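Local coordinates for protein DNA methyltransferase (Nicotiana tabacum, PDB 4ONQ) that probably transfers methyl groups from S-adenosyl-L-methionine to cytosine C5 in DNA, as the catalytic domain of a plant de novo methyltransferase, here holding the inhibitor sinefungin, at residues Leu125-Gly130 with Leu207-Gln212; Thr120-Leu125 with Asn165-Gly170; Leu177-Val182 with Thr201-Ser206. The protein carries 5 engineered substitutions. One frame throughout, in Å; residues are numbered along the deposited sequence.

Interaction 1. Residues Leu125-Gly130 with Leu207-Gln212. With SFG (sinefungin), chain C.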
loop_
_atom_site.group_PDB
_atom_site.type_symbol
_atom_site.label_atom_id
_atom_site.label_comp_id
_atom_site.label_asym_id
_atom_site.label_seq_id
_atom_site.Cartn_x
_atom_site.Cartn_y
_atom_site.Cartn_z
ATOM N N LEU A 125 -3.563 5.326 7.471
ATOM C CA LEU A 125 -2.645 6.456 7.347
ATOM C C LEU A 125 -3.073 7.359 6.195
ATOM O O LEU A 125 -3.161 6.902 5.061
ATOM C CB LEU A 125 -1.220 5.962 7.114
ATOM C CG LEU A 125 -0.670 4.972 8.138
ATOM C CD1 LEU A 125 0.678 4.433 7.676
ATOM C CD2 LEU A 125 -0.554 5.617 9.508
ATOM N N GLN A 126 -3.354 8.626 6.479
ATOM C CA GLN A 126 -3.803 9.547 5.433
ATOM C C GLN A 126 -2.832 10.688 5.139
ATOM O O GLN A 126 -1.767 10.792 5.747
ATOM C CB GLN A 126 -5.200 10.104 5.732
ATOM C CG GLN A 126 -5.746 9.745 7.088
ATOM C CD GLN A 126 -7.164 9.203 7.021
ATOM O OE1 GLN A 126 -7.825 9.294 5.985
ATOM N NE2 GLN A 126 -7.632 8.626 8.127
ATOM N N THR A 127 -3.231 11.551 4.213
ATOM C CA THR A 127 -2.353 12.590 3.678
ATOM C C THR A 127 -2.236 13.822 4.585
ATOM O O THR A 127 -1.180 14.441 4.677
ATOM C CB THR A 127 -2.801 13.016 2.257
ATOM O OG1 THR A 127 -4.160 13.469 2.296
ATOM C CG2 THR A 127 -2.716 11.838 1.304
ATOM N N ALA A 128 -3.321 14.165 5.264
ATOM C CA ALA A 128 -3.361 15.374 6.074
ATOM C C ALA A 128 -2.868 15.105 7.489
ATOM O O ALA A 128 -3.117 14.037 8.046
ATOM C CB ALA A 128 -4.778 15.943 6.105
ATOM N N ILE A 129 -2.183 16.078 8.076
ATOM C CA ILE A 129 -1.679 15.903 9.429
ATOM C C ILE A 129 -2.283 16.865 10.456
ATOM O O ILE A 129 -2.716 17.970 10.125
ATOM C CB ILE A 129 -0.144 15.987 9.485
ATOM C CG1 ILE A 129 0.326 17.425 9.318
ATOM C CG2 ILE A 129 0.483 15.094 8.430
ATOM C CD1 ILE A 129 1.787 17.584 9.600
ATOM N N GLY A 130 -2.314 16.420 11.707
ATOM C CA GLY A 130 -2.806 17.231 12.802
ATOM C C GLY A 130 -2.012 18.513 12.952
ATOM O O GLY A 130 -0.788 18.496 13.051
ATOM N N LEU A 207 2.976 9.298 0.647
ATOM C CA LEU A 207 2.951 8.140 1.535
ATOM C C LEU A 207 1.512 7.710 1.820
ATOM O O LEU A 207 1.168 6.527 1.730
ATOM C CB LEU A 207 3.705 8.443 2.831
ATOM C CG LEU A 207 5.231 8.543 2.701
ATOM C CD1 LEU A 207 5.837 9.365 3.850
ATOM C CD2 LEU A 207 5.836 7.164 2.667
ATOM N N GLY A 208 0.671 8.685 2.139
ATOM C CA GLY A 208 -0.726 8.439 2.460
ATOM C C GLY A 208 -1.493 7.714 1.371
ATOM O O GLY A 208 -2.477 7.038 1.649
ATOM N N ASN A 209 -1.033 7.846 0.133
ATOM C CA ASN A 209 -1.704 7.229 -1.003
ATOM C C ASN A 209 -1.093 5.901 -1.447
ATOM O O ASN A 209 -1.571 5.288 -2.389
ATOM C CB ASN A 209 -1.744 8.210 -2.181
ATOM C CG ASN A 209 -2.723 9.359 -1.953
ATOM O OD1 ASN A 209 -3.761 9.186 -1.318
ATOM N ND2 ASN A 209 -2.388 10.537 -2.462
ATOM N N SER A 210 -0.052 5.447 -0.757
ATOM C CA SER A 210 0.742 4.317 -1.237
ATOM C C SER A 210 0.207 2.930 -0.858
ATOM O O SER A 210 -0.785 2.807 -0.144
ATOM C CB SER A 210 2.185 4.457 -0.756
ATOM O OG SER A 210 2.959 3.373 -1.223
ATOM N N PHE A 211 0.870 1.887 -1.356
ATOM C CA PHE A 211 0.609 0.518 -0.915
ATOM C C PHE A 211 1.186 0.342 0.479
ATOM O O PHE A 211 2.133 1.032 0.851
ATOM C CB PHE A 211 1.339 -0.489 -1.804
ATOM C CG PHE A 211 0.731 -0.685 -3.153
ATOM C CD1 PHE A 211 -0.634 -0.625 -3.334
ATOM C CD2 PHE A 211 1.538 -0.961 -4.247
ATOM C CE1 PHE A 211 -1.187 -0.829 -4.588
ATOM C CE2 PHE A 211 0.996 -1.157 -5.502
ATOM C CZ PHE A 211 -0.371 -1.094 -5.670
ATOM N N GLN A 212 0.636 -0.589 1.248
ATOM C CA GLN A 212 1.365 -1.099 2.399
ATOM C C GLN A 212 2.219 -2.230 1.846
ATOM O O GLN A 212 1.695 -3.231 1.369
ATOM C CB GLN A 212 0.413 -1.599 3.485
ATOM C CG GLN A 212 1.020 -1.627 4.886
ATOM C CD GLN A 212 2.081 -2.698 5.050
ATOM O OE1 GLN A 212 1.922 -3.818 4.570
ATOM N NE2 GLN A 212 3.174 -2.356 5.730
HETATM N N SFG C . 0.705 2.869 -5.946
HETATM C CA SFG C . 1.255 4.119 -5.389
HETATM C C SFG C . 2.225 3.716 -4.281
HETATM O O SFG C . 2.254 2.515 -3.941
HETATM O OXT SFG C . 2.972 4.619 -3.847
HETATM C CB SFG C . 0.083 4.988 -4.901
HETATM C CG SFG C . -0.643 5.365 -6.190
HETATM C CD SFG C . -1.933 6.212 -6.173
HETATM N NE SFG C . -3.043 5.557 -5.476
HETATM C "C5'" SFG C . -2.155 6.406 -7.684
HETATM C "C4'" SFG C . -0.873 7.233 -7.969
HETATM O "O4'" SFG C . -1.783 7.815 -9.013
HETATM C "C3'" SFG C . -0.415 8.646 -7.633
HETATM O "O3'" SFG C . 0.896 8.886 -8.115
HETATM C "C2'" SFG C . -1.426 9.500 -8.293
HETATM O "O2'" SFG C . -0.979 10.860 -8.282
HETATM C "C1'" SFG C . -1.049 8.867 -9.657
HETATM N N9 SFG C . -1.870 9.469 -10.735
HETATM C C8 SFG C . -2.882 10.320 -10.680
HETATM N N7 SFG C . -3.317 10.531 -11.920
HETATM C C5 SFG C . -2.589 9.788 -12.754
HETATM C C6 SFG C . -2.620 9.640 -14.084
HETATM N N6 SFG C . -3.535 10.345 -14.744
HETATM N N1 SFG C . -1.779 8.826 -14.735
HETATM C C2 SFG C . -0.840 8.112 -13.991
HETATM N N3 SFG C . -0.828 8.286 -12.604
HETATM C C4 SFG C . -1.720 9.101 -12.013
#
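The loop at Thr-127 packs on the back of the cofactor pocket where it meets Gly-208, the first residue of a Gly-Asn-Ser turn that matches motif X of the cytosine-C5 methyltransferases. The two backbones come closest at Gln-126 and Gly-208, whose CA atoms are 4.4 Å apart. The glycine turns its bare CA to the loop; a CB there would point toward the loop and collide with Thr-127 CG2 and the carbonyl carbon of Gln-126. Thr-127 CG2, anti to its own carbonyl carbon, also reaches across to the amide of Asn-209 and ends 3.9 Å from Asn-209 OD1, nearly as close to ND2, the two side chains crossing at a slant. Leu-125 O and Gly-208 O stand 3.5 Å apart, two acceptors with no proton between them; the guanidinium of Arg-78 reconciles them, giving NH1 to Gly-208 O and a weak bond from NH2 to Leu-125 O.

Beyond the glycine the chain turns to the ligand. Phe-211 N donates to carboxylate atom O of sinefungin at 3.0 Å (N-H...O 155°), and Ser-210 OG, swung opposite its backbone N (chi1 -180°), lies 2.9 Å from OXT of the same group. The ligand's amino N sits 4.0 Å above the centre of the Phe-211 ring. Sinefungin NE, the amine that stands in for the methyl of S-adenosylmethionine, makes a weak 3.4 Å bond to Asn-209 O.

In the fold, the loop that leads into helix 132-143 thus lies against the C-terminal end of helix 200-208. Leu-125 continues onto Leu-185 and Leu-186 of helix 179-186, and Gln-212 caps helix 213-220.

Interaction 2. Residues Thr120-Leu125 with Asn165-Gly170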
loop_
_atom_site.group_PDB
_atom_site.type_symbol
_atom_site.label_atom_id
_atom_site.label_comp_id
_atom_site.label_asym_id
_atom_site.label_seq_id
_atom_site.Cartn_x
_atom_site.Cartn_y
_atom_site.Cartn_z
ATOM N N THR A 120 -3.648 0.191 20.396
ATOM C CA THR A 120 -2.401 -0.521 20.149
ATOM C C THR A 120 -2.192 -0.574 18.644
ATOM O O THR A 120 -1.194 -1.090 18.147
ATOM C CB THR A 120 -2.432 -1.943 20.727
ATOM O OG1 THR A 120 -3.535 -2.659 20.162
ATOM C CG2 THR A 120 -2.587 -1.897 22.241
ATOM N N LYS A 121 -3.149 -0.002 17.928
ATOM C CA LYS A 121 -3.154 -0.016 16.480
ATOM C C LYS A 121 -3.568 1.361 15.987
ATOM O O LYS A 121 -4.494 1.971 16.528
ATOM C CB LYS A 121 -4.163 -1.050 15.983
ATOM C CG LYS A 121 -3.654 -1.933 14.872
ATOM C CD LYS A 121 -2.897 -3.133 15.418
ATOM C CE LYS A 121 -2.377 -3.989 14.283
ATOM N NZ LYS A 121 -1.549 -5.108 14.776
ATOM N N LEU A 122 -2.884 1.854 14.963
ATOM C CA LEU A 122 -3.242 3.129 14.355
ATOM C C LEU A 122 -4.339 2.931 13.313
ATOM O O LEU A 122 -4.524 1.832 12.797
ATOM C CB LEU A 122 -2.014 3.768 13.705
ATOM C CG LEU A 122 -0.917 4.237 14.664
ATOM C CD1 LEU A 122 0.440 4.230 13.986
ATOM C CD2 LEU A 122 -1.235 5.628 15.175
ATOM N N ASN A 123 -5.068 3.999 13.013
ATOM C CA ASN A 123 -6.044 3.980 11.930
ATOM C C ASN A 123 -5.360 4.089 10.570
ATOM O O ASN A 123 -4.131 4.150 10.496
ATOM C CB ASN A 123 -7.060 5.105 12.113
ATOM C CG ASN A 123 -7.982 4.865 13.289
ATOM O OD1 ASN A 123 -7.833 3.887 14.017
ATOM N ND2 ASN A 123 -8.938 5.762 13.484
ATOM N N CYS A 124 -6.152 4.096 9.501
ATOM C CA CYS A 124 -5.617 4.224 8.147
ATOM C C CYS A 124 -4.753 5.473 8.042
ATOM O O CYS A 124 -5.149 6.549 8.490
ATOM C CB CYS A 124 -6.755 4.270 7.119
ATOM S SG CYS A 124 -6.214 4.142 5.385
ATOM N N LEU A 125 -3.563 5.326 7.471
ATOM C CA LEU A 125 -2.645 6.456 7.347
ATOM C C LEU A 125 -3.073 7.359 6.195
ATOM O O LEU A 125 -3.161 6.902 5.061
ATOM C CB LEU A 125 -1.220 5.962 7.114
ATOM C CG LEU A 125 -0.670 4.972 8.138
ATOM C CD1 LEU A 125 0.678 4.433 7.676
ATOM C CD2 LEU A 125 -0.554 5.617 9.508
ATOM N N ASN A 165 -4.606 10.203 13.883
ATOM C CA ASN A 165 -3.467 9.328 14.143
ATOM C C ASN A 165 -2.374 10.038 14.944
ATOM O O ASN A 165 -1.206 10.061 14.551
ATOM C CB ASN A 165 -2.911 8.745 12.841
ATOM C CG ASN A 165 -3.620 7.465 12.427
ATOM O OD1 ASN A 165 -4.183 6.760 13.262
ATOM N ND2 ASN A 165 -3.587 7.155 11.134
ATOM N N LEU A 166 -2.771 10.628 16.067
ATOM C CA LEU A 166 -1.826 11.290 16.952
ATOM C C LEU A 166 -1.236 10.285 17.925
ATOM O O LEU A 166 -1.930 9.394 18.399
ATOM C CB LEU A 166 -2.516 12.421 17.704
ATOM C CG LEU A 166 -3.152 13.453 16.779
ATOM C CD1 LEU A 166 -3.921 14.468 17.587
ATOM C CD2 LEU A 166 -2.101 14.142 15.923
ATOM N N VAL A 167 0.053 10.422 18.205
ATOM C CA VAL A 167 0.740 9.510 19.104
ATOM C C VAL A 167 1.363 10.311 20.239
ATOM O O VAL A 167 1.713 11.471 20.062
ATOM C CB VAL A 167 1.827 8.714 18.354
ATOM C CG1 VAL A 167 1.188 7.811 17.291
ATOM C CG2 VAL A 167 2.838 9.661 17.711
ATOM N N TRP A 168 1.488 9.694 21.408
ATOM C CA TRP A 168 2.070 10.371 22.561
ATOM C C TRP A 168 3.586 10.378 22.472
ATOM O O TRP A 168 4.195 9.341 22.232
ATOM C CB TRP A 168 1.614 9.717 23.868
ATOM C CG TRP A 168 0.130 9.773 24.046
ATOM C CD1 TRP A 168 -0.787 8.850 23.621
ATOM C CD2 TRP A 168 -0.617 10.820 24.679
ATOM N NE1 TRP A 168 -2.059 9.258 23.959
ATOM C CE2 TRP A 168 -1.981 10.462 24.608
ATOM C CE3 TRP A 168 -0.266 12.026 25.297
ATOM C CZ2 TRP A 168 -2.993 11.265 25.135
ATOM C CZ3 TRP A 168 -1.271 12.823 25.819
ATOM C CH2 TRP A 168 -2.621 12.438 25.732
ATOM N N VAL A 169 4.186 11.553 22.651
ATOM C CA VAL A 169 5.641 11.688 22.570
ATOM C C VAL A 169 6.229 12.317 23.825
ATOM O O VAL A 169 7.442 12.449 23.960
ATOM C CB VAL A 169 6.067 12.517 21.344
ATOM C CG1 VAL A 169 5.727 11.765 20.065
ATOM C CG2 VAL A 169 5.401 13.881 21.373
ATOM N N GLY A 170 5.356 12.708 24.741
ATOM C CA GLY A 170 5.782 13.252 26.012
ATOM C C GLY A 170 4.550 13.375 26.876
ATOM O O GLY A 170 3.440 13.125 26.403
#
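Asn-165 holds Asn-123 at two points, its side-chain amide meeting both the N-H and the C=O of that one residue. Asn-165 OD1 accepts from Asn-123 N at 2.9 Å, in the plane of the Asn-165 side-chain carbonyl and on a lone pair, although the bond is bent (N-H...O 138°). Asn-165 ND2 donates to Asn-123 O at 3.1 Å, straighter at 153°, but it arrives from above the plane of that carbonyl. Two leucines close round the same amide: Leu-122 CD2 is 3.7 Å from Asn-165 OD1, and Leu-125 CD2 is 3.8 Å from Asn-165 ND2, the latter side chain crossing the amide at about a right angle. With CG anti to the carbonyl carbon (chi1 -68°), Leu-122 also carries CD2 on to Val-167 CG1 at 3.9 Å, where the two side chains again cross nearly squarely. With an alanine at the Asn-165 position, the backbone N and O of Asn-123 would probably lose these partners and a gap would open between the two leucines.

The amide is presented by the turn that ends helix 151-164, since Asn-165 is the first residue to leave it, with positive phi. On the other side, the extended loop is fixed by backbone bonds of Leu-122 to Ala-75 and Ala-77.

The contact therefore ties the loop after helix 107-110 to the junction between helix 151-164 and the hairpin of strands 166-170 and 173-176, while Leu-122 and Leu-125 both rest on Leu-185 of helix 179-186.

Interaction 3. Residues Leu177-Val182 with Thr201-Ser206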
loop_
_atom_site.group_PDB
_atom_site.type_symbol
_atom_site.label_atom_id
_atom_site.label_comp_id
_atom_site.label_asym_id
_atom_site.label_seq_id
_atom_site.Cartn_x
_atom_site.Cartn_y
_atom_site.Cartn_z
ATOM N N LEU A 177 2.331 11.689 13.305
ATOM C CA LEU A 177 3.477 10.907 12.866
ATOM C C LEU A 177 4.404 11.750 11.996
ATOM O O LEU A 177 3.940 12.514 11.150
ATOM C CB LEU A 177 3.006 9.704 12.054
ATOM C CG LEU A 177 2.124 8.705 12.799
ATOM C CD1 LEU A 177 1.346 7.864 11.797
ATOM C CD2 LEU A 177 2.973 7.832 13.723
ATOM N N GLU A 178 5.710 11.615 12.201
ATOM C CA GLU A 178 6.676 12.225 11.296
ATOM C C GLU A 178 6.862 11.284 10.102
ATOM O O GLU A 178 6.641 10.078 10.225
ATOM C CB GLU A 178 8.005 12.491 12.020
ATOM C CG GLU A 178 7.949 13.618 13.066
ATOM C CD GLU A 178 7.718 15.004 12.457
ATOM O OE1 GLU A 178 8.350 15.330 11.423
ATOM O OE2 GLU A 178 6.897 15.770 13.015
ATOM N N PRO A 179 7.251 11.832 8.939
ATOM C CA PRO A 179 7.383 11.046 7.706
ATOM C C PRO A 179 8.222 9.761 7.800
ATOM O O PRO A 179 7.842 8.798 7.148
ATOM C CB PRO A 179 8.017 12.041 6.729
ATOM C CG PRO A 179 7.535 13.367 7.196
ATOM C CD PRO A 179 7.460 13.271 8.693
ATOM N N ASP A 180 9.311 9.727 8.568
ATOM C CA ASP A 180 10.083 8.481 8.694
ATOM C C ASP A 180 9.261 7.358 9.354
ATOM O O ASP A 180 9.351 6.189 8.962
ATOM C CB ASP A 180 11.416 8.692 9.423
ATOM C CG ASP A 180 11.237 9.078 10.876
ATOM O OD1 ASP A 180 10.493 10.041 11.145
ATOM O OD2 ASP A 180 11.836 8.410 11.751
ATOM N N GLU A 181 8.435 7.731 10.331
ATOM C CA GLU A 181 7.552 6.779 10.999
ATOM C C GLU A 181 6.519 6.217 10.026
ATOM O O GLU A 181 6.267 5.008 10.006
ATOM C CB GLU A 181 6.883 7.420 12.217
ATOM C CG GLU A 181 7.894 7.950 13.218
ATOM C CD GLU A 181 7.291 8.810 14.328
ATOM O OE1 GLU A 181 6.243 9.469 14.119
ATOM O OE2 GLU A 181 7.889 8.831 15.423
ATOM N N VAL A 182 5.935 7.093 9.211
ATOM C CA VAL A 182 4.981 6.666 8.191
ATOM C C VAL A 182 5.667 5.745 7.171
ATOM O O VAL A 182 5.129 4.702 6.806
ATOM C CB VAL A 182 4.335 7.868 7.454
ATOM C CG1 VAL A 182 3.326 7.385 6.418
ATOM C CG2 VAL A 182 3.676 8.818 8.440
ATOM N N THR A 201 4.681 18.262 3.138
ATOM C CA THR A 201 3.258 17.967 2.927
ATOM C C THR A 201 3.065 17.000 1.763
ATOM O O THR A 201 2.178 16.146 1.791
ATOM C CB THR A 201 2.380 19.248 2.735
ATOM O OG1 THR A 201 2.310 19.591 1.345
ATOM C CG2 THR A 201 2.945 20.410 3.532
ATOM N N ASP A 202 3.925 17.120 0.757
ATOM C CA ASP A 202 3.913 16.187 -0.366
ATOM C C ASP A 202 4.458 14.814 0.022
ATOM O O ASP A 202 4.059 13.803 -0.552
ATOM C CB ASP A 202 4.698 16.745 -1.556
ATOM C CG ASP A 202 3.823 17.508 -2.526
ATOM O OD1 ASP A 202 2.593 17.300 -2.505
ATOM O OD2 ASP A 202 4.366 18.308 -3.318
ATOM N N ARG A 203 5.386 14.778 0.974
ATOM C CA ARG A 203 5.844 13.505 1.518
ATOM C C ARG A 203 4.625 12.784 2.079
ATOM O O ARG A 203 4.376 11.616 1.771
ATOM C CB ARG A 203 6.860 13.718 2.641
ATOM C CG ARG A 203 8.266 14.084 2.215
ATOM C CD ARG A 203 9.223 13.048 2.786
ATOM N NE ARG A 203 10.049 13.509 3.893
ATOM C CZ ARG A 203 10.719 12.690 4.697
ATOM N NH1 ARG A 203 11.457 13.184 5.689
ATOM N NH2 ARG A 203 10.640 11.374 4.516
ATOM N N TYR A 204 3.849 13.498 2.891
ATOM C CA TYR A 204 2.642 12.912 3.472
ATOM C C TYR A 204 1.615 12.517 2.423
ATOM O O TYR A 204 0.976 11.484 2.548
ATOM C CB TYR A 204 1.982 13.860 4.459
ATOM C CG TYR A 204 2.698 14.002 5.774
ATOM C CD1 TYR A 204 3.251 15.218 6.145
ATOM C CD2 TYR A 204 2.810 12.922 6.655
ATOM C CE1 TYR A 204 3.894 15.366 7.355
ATOM C CE2 TYR A 204 3.462 13.057 7.870
ATOM C CZ TYR A 204 4.000 14.287 8.212
ATOM O OH TYR A 204 4.637 14.471 9.411
ATOM N N LYS A 205 1.465 13.294 1.393
ATOM C CA LYS A 205 0.541 12.953 0.373
ATOM C C LYS A 205 0.945 11.741 -0.428
ATOM O O LYS A 205 0.143 10.928 -0.733
ATOM C CB LYS A 205 0.337 14.157 -0.505
ATOM C CG LYS A 205 -0.629 13.961 -1.621
ATOM C CD LYS A 205 -0.626 15.126 -2.578
ATOM C CE LYS A 205 -1.760 15.086 -3.584
ATOM N NZ LYS A 205 -1.488 14.306 -4.803
ATOM N N SER A 206 2.207 11.610 -0.745
ATOM C CA SER A 206 2.677 10.443 -1.485
ATOM C C SER A 206 2.667 9.167 -0.639
ATOM O O SER A 206 2.381 8.080 -1.145
ATOM C CB SER A 206 4.074 10.693 -2.065
ATOM O OG SER A 206 4.029 11.654 -3.113
#
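The Tyr-204 ring and the Arg-203 guanidinium both work against Pro-179. Over one face of the guanidinium lies Pro-179 CB, centred and 3.4 Å from CZ of Arg-203. Pro-179 CG makes an off-centre CH-pi contact with the tyrosine, 4.3 Å from the ring centroid and 29° off its normal. At the edge of that ring come Leu-177 O and, on the CE2 side, Val-182 CG2. Tyr-204 OH donates to Leu-177 O at 2.7 Å, in the carbonyl plane and on a lone pair (C=O...O angle 142°), so the hydroxyl is anchored just ahead of helix 179-186. The arginine chain, bent at chi2 and chi3, brings its flat end over the proline while NH2 reaches a salt bridge with Glu-183 and a bond to Thr-193.

Glu-181 OE1 accepts from Glu-178 N at 2.9 Å, one half of a capping box at the start of helix 179-186. Glu-178 itself pairs with Arg-200.

The first turn of helix 179-186, whose sequence resembles motif IX of cytosine-C5 methyltransferases, is thereby pinned to the middle of helix 200-208, with Val-182 touching Leu-207 further along.

How the interactions relate
Interactions 2 and 3 are buried, whereas interaction 1 is a surface contact whose second segment also lines the ligand pocket. Helix 200-208 serves both 1 and 3: its end abuts the 125-130 loop, its middle packs on 177-182. The loop is shared by 1 and 2 through Leu-125, whose CD2 lies 3.7 Å from Leu-177 CD1, so that all three meet near these leucines. Ile-129 CG2 adds a touch on Tyr-204 CE1 at 3.6 Å. Chemically they differ: interaction 1 is backbone packing at a glycine, interaction 2 an amide gripping main chain, and interaction 3 a proline packed against a guanidinium and a phenol ring.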